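PDB 2ZWS: neutral ceramidase from Pseudomonas aeruginosa, which catalyses the zinc-dependent hydrolysis of the N-acyl linkage of ceramides to sphingosine and free fatty acid, and also the reverse synthesis. Local coordinates for residues Q31-H37 and T209-I215; T96-S100 and H204-M208; D583-R587 and A598-S603; P102-H107 and G117-F123. One frame throughout, in Å; residues are numbered along the deposited sequence. Where two conformers were deposited one is given.

Interaction 1. Residues Q31-H37 and T209-I215; sequences QKTAGIH and TNANHLI. With MG (magnesium ion), chain C.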
loop_
_atom_site.group_PDB
_atom_site.type_symbol
_atom_site.label_atom_id
_atom_site.label_comp_id
_atom_site.label_asym_id
_atom_site.label_seq_id
_atom_site.Cartn_x
_atom_site.Cartn_y
_atom_site.Cartn_z
ATOM N N GLN A 31 -3.668 6.941 -17.239
ATOM C CA GLN A 31 -2.723 6.012 -16.644
ATOM C C GLN A 31 -3.413 4.710 -16.324
ATOM O O GLN A 31 -3.725 4.417 -15.161
ATOM C CB GLN A 31 -2.084 6.599 -15.388
ATOM C CG GLN A 31 -0.852 5.816 -14.971
ATOM C CD GLN A 31 -0.456 6.032 -13.530
ATOM O OE1 GLN A 31 -1.168 6.664 -12.734
ATOM N NE2 GLN A 31 0.697 5.474 -13.170
ATOM N N LYS A 32 -3.646 3.924 -17.366
ATOM C CA LYS A 32 -4.237 2.594 -17.188
ATOM C C LYS A 32 -3.196 1.488 -17.101
ATOM O O LYS A 32 -2.141 1.580 -17.734
ATOM C CB LYS A 32 -5.247 2.309 -18.292
ATOM C CG LYS A 32 -6.436 3.278 -18.247
ATOM C CD LYS A 32 -7.654 2.680 -18.919
ATOM C CE LYS A 32 -8.704 3.711 -19.118
ATOM N NZ LYS A 32 -9.876 3.068 -19.799
ATOM N N THR A 33 -3.488 0.452 -16.310
ATOM C CA THR A 33 -2.553 -0.673 -16.240
ATOM C C THR A 33 -2.316 -1.263 -17.625
ATOM O O THR A 33 -3.210 -1.275 -18.494
ATOM C CB THR A 33 -3.005 -1.790 -15.261
ATOM O OG1 THR A 33 -4.334 -2.203 -15.633
ATOM C CG2 THR A 33 -3.071 -1.238 -13.818
ATOM N N ALA A 34 -1.092 -1.738 -17.807
ATOM C CA ALA A 34 -0.693 -2.416 -19.049
ATOM C C ALA A 34 0.268 -3.575 -18.824
ATOM O O ALA A 34 0.993 -3.960 -19.739
ATOM C CB ALA A 34 -0.083 -1.388 -20.034
ATOM N N GLY A 35 0.298 -4.098 -17.599
ATOM C CA GLY A 35 1.129 -5.256 -17.283
ATOM C C GLY A 35 1.560 -5.268 -15.839
ATOM O O GLY A 35 0.977 -4.566 -14.991
ATOM N N ILE A 36 2.567 -6.099 -15.549
ATOM C CA ILE A 36 3.061 -6.225 -14.186
ATOM C C ILE A 36 4.562 -6.128 -14.195
ATOM O O ILE A 36 5.221 -6.789 -14.997
ATOM C CB ILE A 36 2.660 -7.606 -13.588
ATOM C CG1 ILE A 36 1.128 -7.693 -13.475
ATOM C CG2 ILE A 36 3.397 -7.889 -12.256
ATOM C CD1 ILE A 36 0.637 -9.063 -13.118
ATOM N N HIS A 37 5.104 -5.264 -13.333
ATOM C CA HIS A 37 6.522 -5.364 -13.024
ATOM C C HIS A 37 6.749 -6.327 -11.850
ATOM O O HIS A 37 7.445 -7.329 -11.986
ATOM C CB HIS A 37 7.156 -4.011 -12.749
ATOM C CG HIS A 37 8.622 -4.116 -12.475
ATOM N ND1 HIS A 37 9.344 -3.130 -11.837
ATOM C CD2 HIS A 37 9.507 -5.110 -12.756
ATOM C CE1 HIS A 37 10.608 -3.511 -11.736
ATOM N NE2 HIS A 37 10.734 -4.709 -12.286
ATOM N N THR A 209 6.519 6.754 -11.792
ATOM C CA THR A 209 5.777 7.981 -12.044
ATOM C C THR A 209 4.447 7.722 -12.742
ATOM O O THR A 209 4.112 6.573 -13.087
ATOM C CB THR A 209 6.585 8.981 -12.913
ATOM O OG1 THR A 209 6.643 8.463 -14.249
ATOM C CG2 THR A 209 8.007 9.203 -12.339
ATOM N N ASN A 210 3.696 8.802 -12.970
ATOM C CA ASN A 210 2.420 8.710 -13.688
ATOM C C ASN A 210 2.549 8.333 -15.163
ATOM O O ASN A 210 1.529 8.122 -15.820
ATOM C CB ASN A 210 1.516 9.964 -13.480
ATOM C CG ASN A 210 2.061 11.232 -14.128
ATOM O OD1 ASN A 210 1.486 12.323 -13.933
ATOM N ND2 ASN A 210 3.143 11.121 -14.879
ATOM N N ALA A 211 3.786 8.227 -15.651
ATOM C CA ALA A 211 4.061 7.738 -17.009
ATOM C C ALA A 211 4.134 6.211 -17.101
ATOM O O ALA A 211 4.127 5.647 -18.209
ATOM C CB ALA A 211 5.360 8.327 -17.522
ATOM N N ASN A 212 4.197 5.562 -15.949
ATOM C CA ASN A 212 4.366 4.125 -15.914
ATOM C C ASN A 212 3.012 3.422 -15.916
ATOM O O ASN A 212 2.070 3.872 -15.254
ATOM C CB ASN A 212 5.133 3.728 -14.656
ATOM C CG ASN A 212 4.972 2.251 -14.340
ATOM O OD1 ASN A 212 5.461 1.388 -15.057
ATOM N ND2 ASN A 212 4.258 1.964 -13.257
ATOM N N HIS A 213 2.936 2.296 -16.622
ATOM C CA HIS A 213 1.681 1.560 -16.702
ATOM C C HIS A 213 1.783 0.155 -16.136
ATOM O O HIS A 213 0.785 -0.577 -16.110
ATOM C CB HIS A 213 1.200 1.535 -18.150
ATOM C CG HIS A 213 0.811 2.885 -18.676
ATOM N ND1 HIS A 213 1.689 3.703 -19.353
ATOM C CD2 HIS A 213 -0.370 3.541 -18.654
ATOM C CE1 HIS A 213 1.069 4.821 -19.702
ATOM N NE2 HIS A 213 -0.180 4.749 -19.289
ATOM N N LEU A 214 2.973 -0.227 -15.657
ATOM C CA LEU A 214 3.135 -1.563 -15.083
ATOM C C LEU A 214 2.814 -1.559 -13.595
ATOM O O LEU A 214 3.222 -0.649 -12.869
ATOM C CB LEU A 214 4.570 -2.047 -15.247
ATOM C CG LEU A 214 5.080 -2.165 -16.690
ATOM C CD1 LEU A 214 6.486 -2.767 -16.667
ATOM C CD2 LEU A 214 4.149 -2.985 -17.592
ATOM N N ILE A 215 2.091 -2.582 -13.144
ATOM C CA ILE A 215 1.823 -2.734 -11.716
ATOM C C ILE A 215 3.122 -2.878 -10.973
ATOM O O ILE A 215 4.012 -3.638 -11.369
ATOM C CB ILE A 215 0.895 -3.936 -11.446
ATOM C CG1 ILE A 215 -0.501 -3.593 -11.955
ATOM C CG2 ILE A 215 0.886 -4.287 -9.958
ATOM C CD1 ILE A 215 -1.550 -4.705 -11.780
HETATM MG MG MG C . 8.446 -9.109 -12.796
HETATM O O HOH W 1 6.500 -9.385 -14.399
#
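Gln31 reaches across with its side-chain amide and gives a side-chain bond just ahead of the backbone pairing: NE2 donates almost straight (172°) to the carbonyl of Asn212, NE2 to O 3.0 Å, lying in the plane of both groups. It prolongs a short parallel beta pairing, strand 32-36 beside 214-215, at the edge of a mixed sheet. With CG anti to the backbone N (chi1 -165°) and an extended chain beyond it, the amide reaches across just before the strand. Farther on the backbones bond directly, as Ala34 N donates to His213 O, Ile215 N to Gly35 O and His37 N to Ile215 O. The 209-215 side is shaped by an ST turn at Thr209 and an Asx turn at Asn212, whose carboxamide grips Leu214 at both ends: OD1 takes its N-H, and ND2 donates to its O at 2.8 Å. Gly35 takes backbone angles suited to glycine, and its CA lets Leu214 CD2 come to 3.8 Å. Just past the strand lies a magnesium site shared by His37, Asp579, Asp581, Thr584 and a water that also donates to Ile36 O. The His37 ring turns away and donates from NE2 to Trp582 O, while His37 O binds the magnesium ion at 2.2 Å.

Interaction 2. Residues T96-S100 and H204-M208; sequences THTHS and HSTSM. With ZN (zinc ion), chain B.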
loop_
_atom_site.group_PDB
_atom_site.type_symbol
_atom_site.label_atom_id
_atom_site.label_comp_id
_atom_site.label_asym_id
_atom_site.label_seq_id
_atom_site.Cartn_x
_atom_site.Cartn_y
_atom_site.Cartn_z
ATOM N N THR A 96 1.253 0.734 1.903
ATOM C CA THR A 96 2.564 1.306 1.603
ATOM C C THR A 96 2.449 2.633 0.816
ATOM O O THR A 96 3.444 3.381 0.701
ATOM C CB THR A 96 3.374 0.379 0.679
ATOM O OG1 THR A 96 2.631 0.200 -0.546
ATOM C CG2 THR A 96 3.722 -0.941 1.362
ATOM N N HIS A 97 1.274 2.880 0.226
ATOM C CA HIS A 97 1.029 4.099 -0.582
ATOM C C HIS A 97 1.756 4.067 -1.922
ATOM O O HIS A 97 2.116 5.103 -2.487
ATOM C CB HIS A 97 1.351 5.356 0.211
ATOM C CG HIS A 97 0.709 6.598 -0.305
ATOM N ND1 HIS A 97 -0.588 6.635 -0.772
ATOM C CD2 HIS A 97 1.152 7.886 -0.295
ATOM C CE1 HIS A 97 -0.890 7.893 -1.090
ATOM N NE2 HIS A 97 0.144 8.670 -0.798
ATOM N N THR A 98 1.966 2.869 -2.460
ATOM C CA THR A 98 2.389 2.776 -3.865
ATOM C C THR A 98 1.361 3.440 -4.774
ATOM O O THR A 98 0.146 3.281 -4.553
ATOM C CB THR A 98 2.625 1.311 -4.325
ATOM O OG1 THR A 98 2.880 1.280 -5.733
ATOM C CG2 THR A 98 1.434 0.406 -4.015
ATOM N N HIS A 99 1.839 4.113 -5.822
ATOM C CA HIS A 99 0.943 4.763 -6.771
ATOM C C HIS A 99 0.855 3.977 -8.078
ATOM O O HIS A 99 0.379 4.515 -9.077
ATOM C CB HIS A 99 1.421 6.195 -7.017
ATOM C CG HIS A 99 1.181 7.113 -5.863
ATOM N ND1 HIS A 99 1.557 6.808 -4.572
ATOM C CD2 HIS A 99 0.617 8.338 -5.807
ATOM C CE1 HIS A 99 1.233 7.811 -3.772
ATOM N NE2 HIS A 99 0.631 8.734 -4.493
ATOM N N SER A 100 1.259 2.708 -8.048
ATOM C CA SER A 100 1.332 1.907 -9.266
ATOM C C SER A 100 0.499 0.655 -9.222
ATOM O O SER A 100 0.876 -0.345 -9.842
ATOM C CB SER A 100 2.781 1.520 -9.553
ATOM O OG SER A 100 3.550 2.702 -9.796
ATOM N N HIS A 204 6.852 8.985 0.398
ATOM C CA HIS A 204 5.919 8.592 -0.667
ATOM C C HIS A 204 6.502 7.492 -1.553
ATOM O O HIS A 204 7.658 7.560 -1.973
ATOM C CB HIS A 204 5.479 9.777 -1.535
ATOM C CG HIS A 204 4.206 10.408 -1.081
ATOM N ND1 HIS A 204 4.124 11.180 0.064
ATOM C CD2 HIS A 204 2.960 10.381 -1.616
ATOM C CE1 HIS A 204 2.867 11.574 0.222
ATOM N NE2 HIS A 204 2.144 11.092 -0.780
ATOM N N SER A 205 5.663 6.506 -1.846
ATOM C CA SER A 205 6.043 5.418 -2.724
ATOM C C SER A 205 5.657 5.763 -4.168
ATOM O O SER A 205 4.768 5.137 -4.790
ATOM C CB SER A 205 5.395 4.108 -2.242
ATOM O OG SER A 205 6.013 3.722 -1.018
ATOM N N THR A 206 6.379 6.744 -4.699
ATOM C CA THR A 206 6.034 7.381 -5.975
ATOM C C THR A 206 7.250 7.396 -6.892
ATOM O O THR A 206 7.352 8.227 -7.789
ATOM C CB THR A 206 5.594 8.846 -5.752
ATOM O OG1 THR A 206 6.576 9.510 -4.935
ATOM C CG2 THR A 206 4.243 8.932 -5.057
ATOM N N SER A 207 8.207 6.499 -6.654
ATOM C CA SER A 207 9.359 6.423 -7.556
ATOM C C SER A 207 8.956 6.063 -8.987
ATOM O O SER A 207 9.588 6.518 -9.934
ATOM C CB SER A 207 10.387 5.423 -7.027
ATOM O OG SER A 207 10.904 5.873 -5.781
ATOM N N MET A 208 7.943 5.194 -9.140
ATOM C CA MET A 208 7.363 4.916 -10.456
ATOM C C MET A 208 6.335 6.017 -10.698
ATOM O O MET A 208 5.411 6.219 -9.888
ATOM C CB MET A 208 6.675 3.557 -10.469
ATOM C CG MET A 208 7.590 2.343 -10.216
ATOM S SD MET A 208 8.972 2.183 -11.369
ATOM C CE MET A 208 8.109 2.025 -12.947
HETATM ZN ZN ZN B . 0.049 10.837 -0.854
HETATM O O HOH W 2 -0.412 10.721 -2.915
HETATM O O HOH W 3 4.164 4.599 -7.917
#
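Ser205 meets the 96-100 loop with its side chain and its carbonyl, locking together two irregular loops that carry the zinc site of the ceramidase. It is the centre of an inverse gamma turn, and its OG, anti to the carbonyl carbon (chi1 -70°), swings back to donate to Thr96 O at 3.1 Å, approaching from above the carbonyl plane. Its own carbonyl faces the other way along the loop and accepts from His99 N, O to N 3.3 Å, a bent bond of 137°. That same oxygen also receives a CA-H contact from Thr98.

His99 is not a zinc ligand but packs among the residues that are. One ring face is covered by the methyl of Thr206, a CH-pi contact with CG2 3.4 Å from the ring centre and almost on its normal. CE1 sits over the centre of the His97 ring. In its own plane ND1 donates to His97 O, which fixes the ring's rotation and leaves NE2 2.7 Å from the O of a water bound to the zinc ion. This hydrogen bond makes His99 a second-shell residue, consistent with its helping to place the water.

His97 and His204 both offer NE2 to the metal, and Glu411 and Tyr448 complete the protein ligands. Each of the two rings is steadied through ND1, by Gly64 O for His97 and Leu249 O for His204. Their planes stand at 63°, and the NE2 atoms come within 3.1 Å of each other, without a hydrogen bond, because both bind the zinc ion: His97 NE2 at 2.2 Å and His204 NE2 at 2.1 Å.

Interaction 3. Residues D583-R587 and A598-S603; sequences DTQYR and ATISWS. With MG (magnesium ion), chain C.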
loop_
_atom_site.group_PDB
_atom_site.type_symbol
_atom_site.label_atom_id
_atom_site.label_comp_id
_atom_site.label_asym_id
_atom_site.label_seq_id
_atom_site.Cartn_x
_atom_site.Cartn_y
_atom_site.Cartn_z
ATOM N N ASP A 583 13.479 -8.814 -11.987
ATOM C CA ASP A 583 14.203 -8.985 -13.256
ATOM C C ASP A 583 13.276 -9.266 -14.437
ATOM O O ASP A 583 13.737 -9.292 -15.576
ATOM C CB ASP A 583 15.236 -10.101 -13.186
ATOM C CG ASP A 583 16.357 -9.794 -12.244
ATOM O OD1 ASP A 583 16.687 -8.604 -12.063
ATOM O OD2 ASP A 583 16.911 -10.766 -11.687
ATOM N N THR A 584 11.986 -9.498 -14.173
ATOM C CA THR A 584 11.023 -9.808 -15.260
ATOM C C THR A 584 9.965 -8.716 -15.414
ATOM O O THR A 584 9.630 -8.023 -14.445
ATOM C CB THR A 584 10.292 -11.164 -15.057
ATOM O OG1 THR A 584 9.497 -11.093 -13.862
ATOM C CG2 THR A 584 11.283 -12.276 -14.923
ATOM N N GLN A 585 9.468 -8.559 -16.649
ATOM C CA GLN A 585 8.308 -7.718 -16.902
ATOM C C GLN A 585 7.339 -8.440 -17.806
ATOM O O GLN A 585 7.747 -9.222 -18.656
ATOM C CB GLN A 585 8.733 -6.392 -17.534
ATOM C CG GLN A 585 9.700 -5.593 -16.628
ATOM C CD GLN A 585 10.104 -4.204 -17.157
ATOM O OE1 GLN A 585 10.902 -3.514 -16.523
ATOM N NE2 GLN A 585 9.586 -3.804 -18.287
ATOM N N TYR A 586 6.057 -8.144 -17.599
ATOM C CA TYR A 586 4.945 -8.632 -18.414
ATOM C C TYR A 586 4.183 -7.420 -18.903
ATOM O O TYR A 586 3.780 -6.580 -18.098
ATOM C CB TYR A 586 4.019 -9.531 -17.572
ATOM C CG TYR A 586 2.615 -9.684 -18.134
ATOM C CD1 TYR A 586 2.362 -10.540 -19.218
ATOM C CD2 TYR A 586 1.529 -8.973 -17.579
ATOM C CE1 TYR A 586 1.074 -10.694 -19.729
ATOM C CE2 TYR A 586 0.229 -9.095 -18.113
ATOM C CZ TYR A 586 0.013 -9.978 -19.173
ATOM O OH TYR A 586 -1.269 -10.082 -19.679
ATOM N N ARG A 587 4.067 -7.294 -20.222
ATOM C CA ARG A 587 3.329 -6.174 -20.817
ATOM C C ARG A 587 2.259 -6.712 -21.743
ATOM O O ARG A 587 2.528 -7.600 -22.544
ATOM C CB ARG A 587 4.250 -5.242 -21.609
ATOM C CG ARG A 587 3.544 -3.935 -22.012
ATOM C CD ARG A 587 4.424 -2.909 -22.738
ATOM N NE ARG A 587 5.583 -2.517 -21.937
ATOM C CZ ARG A 587 5.603 -1.562 -21.003
ATOM N NH1 ARG A 587 4.520 -0.831 -20.722
ATOM N NH2 ARG A 587 6.731 -1.337 -20.347
ATOM N N ALA A 598 1.290 -10.445 -25.443
ATOM C CA ALA A 598 1.982 -10.414 -24.155
ATOM C C ALA A 598 3.464 -10.330 -24.474
ATOM O O ALA A 598 3.995 -11.212 -25.109
ATOM C CB ALA A 598 1.699 -11.676 -23.396
ATOM N N THR A 599 4.131 -9.268 -24.037
ATOM C CA THR A 599 5.564 -9.136 -24.233
ATOM C C THR A 599 6.204 -9.364 -22.871
ATOM O O THR A 599 5.809 -8.735 -21.882
ATOM C CB THR A 599 5.941 -7.746 -24.766
ATOM O OG1 THR A 599 5.240 -7.488 -26.001
ATOM C CG2 THR A 599 7.461 -7.658 -25.021
ATOM N N ILE A 600 7.143 -10.294 -22.830
ATOM C CA ILE A 600 7.769 -10.722 -21.583
ATOM C C ILE A 600 9.267 -10.514 -21.703
ATOM O O ILE A 600 9.894 -10.877 -22.699
ATOM C CB ILE A 600 7.427 -12.176 -21.273
ATOM C CG1 ILE A 600 5.946 -12.292 -20.893
ATOM C CG2 ILE A 600 8.348 -12.730 -20.194
ATOM C CD1 ILE A 600 5.370 -13.677 -21.109
ATOM N N SER A 601 9.849 -9.899 -20.684
ATOM C CA SER A 601 11.282 -9.698 -20.705
ATOM C C SER A 601 11.928 -10.204 -19.447
ATOM O O SER A 601 11.286 -10.263 -18.376
ATOM C CB SER A 601 11.608 -8.226 -20.906
ATOM O OG SER A 601 11.117 -7.451 -19.835
ATOM N N TRP A 602 13.205 -10.553 -19.579
ATOM C CA TRP A 602 14.017 -11.009 -18.453
ATOM C C TRP A 602 15.376 -10.340 -18.555
ATOM O O TRP A 602 16.115 -10.556 -19.524
ATOM C CB TRP A 602 14.171 -12.525 -18.508
ATOM C CG TRP A 602 14.971 -13.128 -17.358
ATOM C CD1 TRP A 602 14.957 -12.727 -16.049
ATOM C CD2 TRP A 602 15.865 -14.264 -17.428
ATOM N NE1 TRP A 602 15.795 -13.554 -15.295
ATOM C CE2 TRP A 602 16.363 -14.484 -16.115
ATOM C CE3 TRP A 602 16.303 -15.107 -18.471
ATOM C CZ2 TRP A 602 17.273 -15.521 -15.806
ATOM C CZ3 TRP A 602 17.207 -16.163 -18.152
ATOM C CH2 TRP A 602 17.673 -16.347 -16.831
ATOM N N SER A 603 15.713 -9.529 -17.562
ATOM C CA SER A 603 17.051 -8.974 -17.470
ATOM C C SER A 603 17.888 -9.943 -16.648
ATOM O O SER A 603 17.639 -10.119 -15.456
ATOM C CB SER A 603 16.987 -7.592 -16.836
ATOM O OG SER A 603 16.223 -6.715 -17.663
HETATM MG MG MG C . 8.446 -9.109 -12.796
HETATM O O HOH W 4 12.948 -7.368 -17.689
HETATM O O HOH W 5 16.161 -13.299 -12.471
HETATM O O HOH W 6 2.838 -6.461 -25.388
HETATM O O HOH W 1 6.500 -9.385 -14.399
#
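Thr584 and Trp602 face each other as a non-hydrogen-bonded pair in an antiparallel beta hairpin of the C-terminal family region, part of the mixed sheet in which strand 584-591 also pairs with strand 32-36. Within it 584-587 and 598-603 run with axes 4.7 Å apart and directions 169° from one another. The CB of Thr584 stands 3.6 Å from Ser601 O, the carbonyl that accepts from Gln585 N in the next bonded pair. The methyl CG2, anti to the carbonyl carbon, leans on the indole at CD1 of Trp602, 3.9 Å off. The hydroxyl OG1 lies between the backbone N and carbonyl carbon (chi1 64°), beside the residue's own carbonyl; the magnesium ion is clasped by both oxygens, Thr584 OG1 at 2.5 Å and Thr584 O at 2.3 Å. OG1 is also hydrogen-bonded to Thr578 O, and His37, Asp579 and Asp581 contribute to the same metal site.

On the face of Thr584 and Trp602, Tyr586 sets its ring edge against Ile600 and its CE1 near the methyl of Ala598, with Phe559 stacked on the ring. Gln585 with Ser601 and Arg587 with Thr599 point to the other face; each of these hydrogen-bonded pairs is joined by two backbone bonds. Ser603 N donates to Asp583 O. A water donates to Asp583 OD2 at 2.8 Å while accepting in the indole plane from Trp602 NE1 at 2.9 Å.

Interaction 4. Residues P102-H107 and G117-F123; sequences PGGFSH and GFQEKTF. With FMT (formic acid), chain D.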
loop_
_atom_site.group_PDB
_atom_site.type_symbol
_atom_site.label_atom_id
_atom_site.label_comp_id
_atom_site.label_asym_id
_atom_site.label_seq_id
_atom_site.Cartn_x
_atom_site.Cartn_y
_atom_site.Cartn_z
ATOM N N PRO A 102 -3.700 -0.927 -9.722
ATOM C CA PRO A 102 -5.036 -0.641 -10.270
ATOM C C PRO A 102 -5.954 -0.046 -9.203
ATOM O O PRO A 102 -5.951 -0.503 -8.057
ATOM C CB PRO A 102 -5.527 -2.026 -10.736
ATOM C CG PRO A 102 -4.759 -3.007 -9.917
ATOM C CD PRO A 102 -3.394 -2.373 -9.712
ATOM N N GLY A 103 -6.737 0.957 -9.583
ATOM C CA GLY A 103 -7.674 1.611 -8.657
ATOM C C GLY A 103 -9.075 1.036 -8.687
ATOM O O GLY A 103 -9.323 -0.036 -9.282
ATOM N N GLY A 104 -9.994 1.749 -8.041
ATOM C CA GLY A 104 -11.412 1.374 -8.056
ATOM C C GLY A 104 -11.849 0.531 -6.878
ATOM O O GLY A 104 -12.848 -0.195 -6.957
ATOM N N PHE A 105 -11.108 0.594 -5.778
ATOM C CA PHE A 105 -11.431 -0.234 -4.639
ATOM C C PHE A 105 -11.873 0.524 -3.383
ATOM O O PHE A 105 -11.914 -0.037 -2.269
ATOM C CB PHE A 105 -10.329 -1.274 -4.369
ATOM C CG PHE A 105 -8.959 -0.682 -4.117
ATOM C CD1 PHE A 105 -8.131 -0.325 -5.176
ATOM C CD2 PHE A 105 -8.489 -0.516 -2.813
ATOM C CE1 PHE A 105 -6.847 0.209 -4.937
ATOM C CE2 PHE A 105 -7.211 -0.002 -2.556
ATOM C CZ PHE A 105 -6.397 0.369 -3.608
ATOM N N SER A 106 -12.236 1.795 -3.583
ATOM C CA SER A 106 -12.957 2.574 -2.576
ATOM C C SER A 106 -14.440 2.479 -2.852
ATOM O O SER A 106 -14.832 2.151 -3.976
ATOM C CB SER A 106 -12.553 4.060 -2.658
ATOM O OG SER A 106 -13.184 4.833 -1.638
ATOM N N HIS A 107 -15.246 2.819 -1.857
ATOM C CA HIS A 107 -16.664 3.059 -2.115
ATOM C C HIS A 107 -17.031 4.547 -2.139
ATOM O O HIS A 107 -18.182 4.884 -2.399
ATOM C CB HIS A 107 -17.541 2.322 -1.105
ATOM C CG HIS A 107 -17.673 0.848 -1.400
ATOM N ND1 HIS A 107 -18.329 -0.035 -0.570
ATOM C CD2 HIS A 107 -17.215 0.114 -2.440
ATOM C CE1 HIS A 107 -18.260 -1.253 -1.082
ATOM N NE2 HIS A 107 -17.609 -1.189 -2.232
ATOM N N GLY A 117 -14.909 4.872 -11.624
ATOM C CA GLY A 117 -15.813 4.222 -10.683
ATOM C C GLY A 117 -15.205 2.982 -10.024
ATOM O O GLY A 117 -13.987 2.776 -10.031
ATOM N N PHE A 118 -16.092 2.146 -9.488
ATOM C CA PHE A 118 -15.735 0.983 -8.695
ATOM C C PHE A 118 -15.366 -0.202 -9.587
ATOM O O PHE A 118 -16.111 -0.539 -10.518
ATOM C CB PHE A 118 -16.957 0.616 -7.861
ATOM C CG PHE A 118 -16.745 -0.547 -6.964
ATOM C CD1 PHE A 118 -17.452 -1.739 -7.159
ATOM C CD2 PHE A 118 -15.838 -0.445 -5.925
ATOM C CE1 PHE A 118 -17.251 -2.813 -6.313
ATOM C CE2 PHE A 118 -15.631 -1.499 -5.077
ATOM C CZ PHE A 118 -16.326 -2.697 -5.266
ATOM N N GLN A 119 -14.247 -0.858 -9.281
ATOM C CA GLN A 119 -13.773 -1.974 -10.072
ATOM C C GLN A 119 -13.854 -3.229 -9.192
ATOM O O GLN A 119 -12.943 -3.549 -8.419
ATOM C CB GLN A 119 -12.343 -1.723 -10.575
ATOM C CG GLN A 119 -12.166 -0.395 -11.346
ATOM C CD GLN A 119 -13.250 -0.133 -12.413
ATOM O OE1 GLN A 119 -13.865 0.968 -12.459
ATOM N NE2 GLN A 119 -13.475 -1.112 -13.278
ATOM N N GLU A 120 -14.967 -3.942 -9.320
ATOM C CA GLU A 120 -15.244 -5.038 -8.395
ATOM C C GLU A 120 -14.179 -6.149 -8.396
ATOM O O GLU A 120 -13.871 -6.688 -7.332
ATOM C CB GLU A 120 -16.660 -5.588 -8.607
ATOM C CG GLU A 120 -17.108 -6.648 -7.601
ATOM C CD GLU A 120 -18.617 -6.816 -7.591
ATOM O OE1 GLU A 120 -19.232 -6.693 -6.503
ATOM O OE2 GLU A 120 -19.188 -7.050 -8.684
ATOM N N LYS A 121 -13.598 -6.496 -9.548
ATOM C CA LYS A 121 -12.638 -7.599 -9.580
ATOM C C LYS A 121 -11.363 -7.260 -8.787
ATOM O O LYS A 121 -10.773 -8.118 -8.113
ATOM C CB LYS A 121 -12.264 -7.933 -11.032
ATOM C CG LYS A 121 -11.642 -9.308 -11.196
ATOM C CD LYS A 121 -11.668 -9.769 -12.671
ATOM C CE LYS A 121 -11.235 -11.228 -12.793
ATOM N NZ LYS A 121 -12.337 -12.169 -12.407
ATOM N N THR A 122 -10.910 -6.011 -8.894
ATOM C CA THR A 122 -9.732 -5.575 -8.150
ATOM C C THR A 122 -10.052 -5.481 -6.653
ATOM O O THR A 122 -9.274 -6.004 -5.793
ATOM C CB THR A 122 -9.252 -4.237 -8.721
ATOM O OG1 THR A 122 -8.700 -4.458 -10.028
ATOM C CG2 THR A 122 -8.210 -3.539 -7.826
ATOM N N PHE A 123 -11.209 -4.898 -6.339
ATOM C CA PHE A 123 -11.663 -4.856 -4.935
ATOM C C PHE A 123 -11.702 -6.263 -4.312
ATOM O O PHE A 123 -11.138 -6.513 -3.235
ATOM C CB PHE A 123 -13.038 -4.162 -4.838
ATOM C CG PHE A 123 -13.649 -4.220 -3.467
ATOM C CD1 PHE A 123 -14.546 -5.258 -3.132
ATOM C CD2 PHE A 123 -13.352 -3.245 -2.501
ATOM C CE1 PHE A 123 -15.110 -5.328 -1.845
ATOM C CE2 PHE A 123 -13.910 -3.325 -1.204
ATOM C CZ PHE A 123 -14.789 -4.356 -0.885
HETATM C C FMT D . -12.128 5.541 2.035
HETATM O O1 FMT D . -11.628 4.999 3.052
HETATM O O2 FMT D . -12.842 4.939 1.203
#
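Gly104 passes Phe118 with CA atoms 4.4 Å apart, and one straight bond joins the two segments, Gln119 N to Gly104 O at 2.8 Å, on a lone pair of the oxygen. Gln119 is the N-cap residue of helix 120-138, so the loop is tied down where that helix begins. Gly104 has positive phi and lets Gln119 CG come to 3.8 Å of its CA.

The ring of His107 turns its edge to the face of Phe118 in an offset edge-to-face pair, planes at 67°, with CD2 and NE2 each 3.5 Å from Phe118 CE2. The same histidine lies nearly parallel to Phe123 but slid aside, with NE2 over its face, completing an aromatic cluster. Phe105 CB packs on Phe123 CB at 4.0 Å, while the Phe105 ring meets Phe67 edge-to-face. Thr122 CG2 rests near Pro102 O, its hydroxyl bonded to Glu17.

Apart from its backbone bond the contact is largely aromatic and apolar. Ser106 points away from it: OG, hydrogen-bonded with Tyr108 N, donates to O2 of a formate, probably from the crystallisation liquor, at 2.9 Å. Gln68 N and Tyr445 N also hold the formate, which is consistent with the inferred substrate-binding role of all three residues.

In the fold
Interaction 4 is nested within interaction 2, and interaction 2 within interaction 1; all three belong to the N-terminal family region, while interaction 3 follows later in the C-terminal one. Interactions 1 and 2 have centres about 12 Å apart and touch through Asn212 and Ser100; Ile215 packs on Pro102 of interaction 4. Segments 96-100 and 102-107 nearly adjoin, leading from the zinc site to the inferred substrate pocket. Interactions 1 and 3, centres about 13 Å apart, share a six-stranded mixed sheet in which strand 32-36 neighbours strand 584-591, and both supply ligands to the magnesium ion. Sheet and metal therefore join the two regions. Interactions 2 and 3, centres about 21 Å apart, do not touch.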